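Local atomic coordinates of peptide amidase (Stenotrophomonas maltophilia, PDB entry 1M22), a protein that probably hydrolyses amide bonds, acting as a serine-dependent hydrolase of the amidase signature family. Residues L84-I89 and C163-G168; S167-A172 and S179-T184. All coordinates share one frame; numbering follows the deposited sequence.

Interaction 1: residues L84-I89 and C163-G168; sequences LLKDNI and CGSSSG
K86, at the end of strand 82-86, faces the turn that leads into helix 167-174. The CA atoms of K86 and S166 are 6.4 Å apart. Two members of the Ser-Ser-Lys catalytic triad of amidase signature enzymes, K86 and S165, meet here; the nucleophile, S189, completes it. The G164-S165 peptide bond is cis. S166 then centres an inverse gamma turn at the N-cap position, but its side chain makes no capping bond. K86 spans the gap with all four side-chain torsions anti (chi1 -177°, chi4 178°), and its amine ends between two hydroxyls. NZ donates to S165 OG at 2.9 Å and to S166 OG at 3.0 Å. T184 OG1 is a third partner, and the three bonds fix the amine in a roughly tetrahedral setting. The methylenes run beside the turn: CD of K86 is 3.5 Å from S166 OG. Each serine also has a strong partner beyond the two segments. S165 OG bonds to S189 OG, which connects lysine to nucleophile through one hydroxyl. S166 OG bonds to S189 O and T184 N, so it holds the lysine and the strand beside it together. CE of K86 lies 3.3 Å from the backbone O of S165.

Interaction 2: residues S167-A172 and S179-T184; sequences SGSAVA and SVAIGT
S169 carries the close part of this contact, against A181, I182 and G183. CB of S169 rests on CB of A181 at 3.9 Å, and CB of A181 also lies 3.8 Å from S169 O. The S169 hydroxyl sits beside its own backbone N (chi1 -75°), which turns it to the strand. There OG donates to I182 O at 2.9 Å. The donor stands above the carbonyl plane, 52° out of it. The same OG also bonds T128 OG1. I182 O also accepts the backbone N of K86, so this buried oxygen has two donors. Helix 167-174 lies on the large mixed sheet of the amidase signature fold. The axes of 167-172 and 180-184 run roughly antiparallel (155°) and come within 7.7 Å. The residues at the close approach are small: A181 offers one methyl, and CA of G183 is 4.4 Å from S169 OG. No solvent face opens here, since all the touching residues are buried. One turn further along, the fit is looser. The A172 side chain comes no nearer than 5.5 Å to the strand segment and packs instead on L84. A170 points away and meets M227 and N197.

Along the chain the segments come in the order 84-89, 163-168, 167-172, 179-184. Interaction 1 closes a long loop of 73 residues. Interaction 2 closes a short one of six, between a helix and the strand after it. The loops follow each other and neither nest nor cross; the contacts overlap by S167 and G168 at the start of helix 167-174. Strands 82-86 and 180-185 are parallel neighbours in the sheet, and L84 O meets I182 N at 3.0 Å. Together the contacts bind the active-site turn, its helix and two neighbouring strands of the sheet.

Interaction 1: residues L84-I89 and C163-G168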
loop_
_atom_site.group_PDB
_atom_site.type_symbol
_atom_site.label_atom_id
_atom_site.label_comp_id
_atom_site.label_asym_id
_atom_site.label_seq_id
_atom_site.Cartn_x
_atom_site.Cartn_y
_atom_site.Cartn_z
ATOM N N LEU A 84 -9.207 0.668 -7.581
ATOM C CA LEU A 84 -8.404 -0.439 -8.103
ATOM C C LEU A 84 -7.832 -1.261 -6.953
ATOM O O LEU A 84 -7.589 -0.734 -5.866
ATOM C CB LEU A 84 -7.273 0.101 -8.979
ATOM C CG LEU A 84 -7.702 0.647 -10.346
ATOM C CD1 LEU A 84 -6.620 1.561 -10.886
ATOM C CD2 LEU A 84 -7.969 -0.502 -11.311
ATOM N N LEU A 85 -7.603 -2.548 -7.203
ATOM C CA LEU A 85 -7.085 -3.469 -6.191
ATOM C C LEU A 85 -5.800 -4.159 -6.625
ATOM O O LEU A 85 -5.733 -4.692 -7.733
ATOM C CB LEU A 85 -8.116 -4.564 -5.910
ATOM C CG LEU A 85 -9.527 -4.179 -5.472
ATOM C CD1 LEU A 85 -10.433 -5.394 -5.578
ATOM C CD2 LEU A 85 -9.499 -3.641 -4.050
ATOM N N LYS A 86 -4.790 -4.167 -5.759
ATOM C CA LYS A 86 -3.533 -4.852 -6.060
ATOM C C LYS A 86 -3.887 -6.305 -6.409
ATOM O O LYS A 86 -4.741 -6.916 -5.757
ATOM C CB LYS A 86 -2.615 -4.801 -4.840
ATOM C CG LYS A 86 -1.239 -5.414 -5.041
ATOM C CD LYS A 86 -0.390 -5.158 -3.804
ATOM C CE LYS A 86 1.020 -5.713 -3.923
ATOM N NZ LYS A 86 1.824 -5.389 -2.710
ATOM N N ASP A 87 -3.219 -6.869 -7.416
ATOM C CA ASP A 87 -3.553 -8.215 -7.853
ATOM C C ASP A 87 -3.178 -9.408 -6.987
ATOM O O ASP A 87 -3.016 -10.523 -7.493
ATOM C CB ASP A 87 -3.086 -8.448 -9.293
ATOM C CG ASP A 87 -3.819 -9.605 -9.955
ATOM O OD1 ASP A 87 -5.046 -9.737 -9.736
ATOM O OD2 ASP A 87 -3.179 -10.375 -10.698
ATOM N N ASN A 88 -3.018 -9.181 -5.688
ATOM C CA ASN A 88 -2.808 -10.295 -4.771
ATOM C C ASN A 88 -4.047 -10.370 -3.864
ATOM O O ASN A 88 -4.129 -11.211 -2.970
ATOM C CB ASN A 88 -1.511 -10.161 -3.946
ATOM C CG ASN A 88 -1.427 -8.878 -3.144
ATOM O OD1 ASN A 88 -2.242 -7.973 -3.289
ATOM N ND2 ASN A 88 -0.410 -8.795 -2.291
ATOM N N ILE A 89 -5.022 -9.502 -4.137
ATOM C CA ILE A 89 -6.275 -9.442 -3.377
ATOM C C ILE A 89 -7.404 -10.084 -4.193
ATOM O O ILE A 89 -7.706 -9.641 -5.301
ATOM C CB ILE A 89 -6.661 -7.970 -3.067
ATOM C CG1 ILE A 89 -5.535 -7.286 -2.284
ATOM C CG2 ILE A 89 -7.978 -7.924 -2.293
ATOM C CD1 ILE A 89 -5.715 -5.782 -2.108
ATOM N N CYS A 163 8.811 1.524 -7.987
ATOM C CA CYS A 163 9.081 0.822 -6.730
ATOM C C CYS A 163 8.027 -0.293 -6.593
ATOM O O CYS A 163 7.409 -0.671 -7.589
ATOM C CB CYS A 163 9.042 1.777 -5.529
ATOM S SG CYS A 163 9.814 1.113 -4.017
ATOM N N GLY A 164 7.810 -0.818 -5.387
ATOM C CA GLY A 164 6.855 -1.911 -5.210
ATOM C C GLY A 164 6.664 -2.245 -3.738
ATOM O O GLY A 164 7.329 -1.621 -2.926
ATOM N N SER A 165 5.951 -3.317 -3.384
ATOM C CA SER A 165 5.450 -4.268 -4.313
ATOM C C SER A 165 4.044 -3.810 -4.870
ATOM O O SER A 165 3.462 -4.440 -5.739
ATOM C CB SER A 165 5.418 -5.703 -4.003
ATOM O OG SER A 165 4.620 -5.923 -2.852
ATOM N N SER A 166 3.504 -2.717 -4.348
ATOM C CA SER A 166 2.194 -2.187 -4.777
ATOM C C SER A 166 2.396 -1.138 -5.870
ATOM O O SER A 166 1.865 -0.024 -5.798
ATOM C CB SER A 166 1.476 -1.529 -3.593
ATOM O OG SER A 166 1.300 -2.425 -2.505
ATOM N N SER A 167 3.144 -1.523 -6.895
ATOM C CA SER A 167 3.500 -0.636 -7.990
ATOM C C SER A 167 2.330 -0.032 -8.753
ATOM O O SER A 167 2.215 1.191 -8.853
ATOM C CB SER A 167 4.411 -1.388 -8.958
ATOM O OG SER A 167 5.362 -2.174 -8.253
ATOM N N GLY A 168 1.469 -0.889 -9.289
ATOM C CA GLY A 168 0.334 -0.424 -10.059
ATOM C C GLY A 168 -0.645 0.420 -9.276
ATOM O O GLY A 168 -1.215 1.370 -9.811
#

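Interaction 2: residues S167-A172 and S179-T184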
loop_
_atom_site.group_PDB
_atom_site.type_symbol
_atom_site.label_atom_id
_atom_site.label_comp_id
_atom_site.label_asym_id
_atom_site.label_seq_id
_atom_site.Cartn_x
_atom_site.Cartn_y
_atom_site.Cartn_z
ATOM N N SER A 167 3.144 -1.523 -6.895
ATOM C CA SER A 167 3.500 -0.636 -7.990
ATOM C C SER A 167 2.330 -0.032 -8.753
ATOM O O SER A 167 2.215 1.191 -8.853
ATOM C CB SER A 167 4.411 -1.388 -8.958
ATOM O OG SER A 167 5.362 -2.174 -8.253
ATOM N N GLY A 168 1.469 -0.889 -9.289
ATOM C CA GLY A 168 0.334 -0.424 -10.059
ATOM C C GLY A 168 -0.645 0.420 -9.276
ATOM O O GLY A 168 -1.215 1.370 -9.811
ATOM N N SER A 169 -0.857 0.086 -8.011
ATOM C CA SER A 169 -1.791 0.865 -7.216
ATOM C C SER A 169 -1.295 2.290 -7.007
ATOM O O SER A 169 -2.071 3.237 -7.115
ATOM C CB SER A 169 -2.053 0.186 -5.872
ATOM O OG SER A 169 -2.909 -0.934 -6.041
ATOM N N ALA A 170 -0.005 2.449 -6.723
ATOM C CA ALA A 170 0.558 3.778 -6.515
ATOM C C ALA A 170 0.533 4.579 -7.815
ATOM O O ALA A 170 0.114 5.738 -7.834
ATOM C CB ALA A 170 1.986 3.668 -5.995
ATOM N N VAL A 171 0.971 3.954 -8.903
ATOM C CA VAL A 171 0.994 4.619 -10.198
ATOM C C VAL A 171 -0.411 5.003 -10.652
ATOM O O VAL A 171 -0.629 6.117 -11.130
ATOM C CB VAL A 171 1.649 3.721 -11.266
ATOM C CG1 VAL A 171 1.452 4.321 -12.654
ATOM C CG2 VAL A 171 3.133 3.571 -10.968
ATOM N N ALA A 172 -1.369 4.095 -10.492
ATOM C CA ALA A 172 -2.740 4.378 -10.904
ATOM C C ALA A 172 -3.313 5.594 -10.179
ATOM O O ALA A 172 -3.961 6.444 -10.789
ATOM C CB ALA A 172 -3.617 3.163 -10.660
ATOM N N SER A 179 -10.120 6.671 -8.459
ATOM C CA SER A 179 -10.248 7.595 -7.337
ATOM C C SER A 179 -9.238 7.242 -6.255
ATOM O O SER A 179 -8.496 8.103 -5.784
ATOM C CB SER A 179 -11.660 7.530 -6.756
ATOM O OG SER A 179 -11.734 8.230 -5.528
ATOM N N VAL A 180 -9.222 5.967 -5.875
ATOM C CA VAL A 180 -8.324 5.454 -4.846
ATOM C C VAL A 180 -7.945 4.017 -5.197
ATOM O O VAL A 180 -8.483 3.436 -6.143
ATOM C CB VAL A 180 -9.006 5.460 -3.458
ATOM C CG1 VAL A 180 -9.295 6.889 -3.023
ATOM C CG2 VAL A 180 -10.302 4.655 -3.510
ATOM N N ALA A 181 -7.027 3.442 -4.430
ATOM C CA ALA A 181 -6.595 2.070 -4.663
ATOM C C ALA A 181 -6.197 1.391 -3.362
ATOM O O ALA A 181 -5.990 2.047 -2.338
ATOM C CB ALA A 181 -5.419 2.042 -5.640
ATOM N N ILE A 182 -6.107 0.067 -3.412
ATOM C CA ILE A 182 -5.704 -0.721 -2.257
ATOM C C ILE A 182 -4.387 -1.411 -2.587
ATOM O O ILE A 182 -4.220 -1.978 -3.677
ATOM C CB ILE A 182 -6.729 -1.833 -1.909
ATOM C CG1 ILE A 182 -8.132 -1.247 -1.733
ATOM C CG2 ILE A 182 -6.294 -2.550 -0.634
ATOM C CD1 ILE A 182 -8.251 -0.250 -0.604
ATOM N N GLY A 183 -3.449 -1.344 -1.653
ATOM C CA GLY A 183 -2.176 -2.017 -1.830
ATOM C C GLY A 183 -1.974 -2.918 -0.627
ATOM O O GLY A 183 -2.870 -3.046 0.209
ATOM N N THR A 184 -0.822 -3.578 -0.551
ATOM C CA THR A 184 -0.506 -4.414 0.603
ATOM C C THR A 184 0.958 -4.202 0.940
ATOM O O THR A 184 1.765 -3.856 0.073
ATOM C CB THR A 184 -0.741 -5.947 0.375
ATOM O OG1 THR A 184 0.272 -6.477 -0.488
ATOM C CG2 THR A 184 -2.115 -6.211 -0.208
#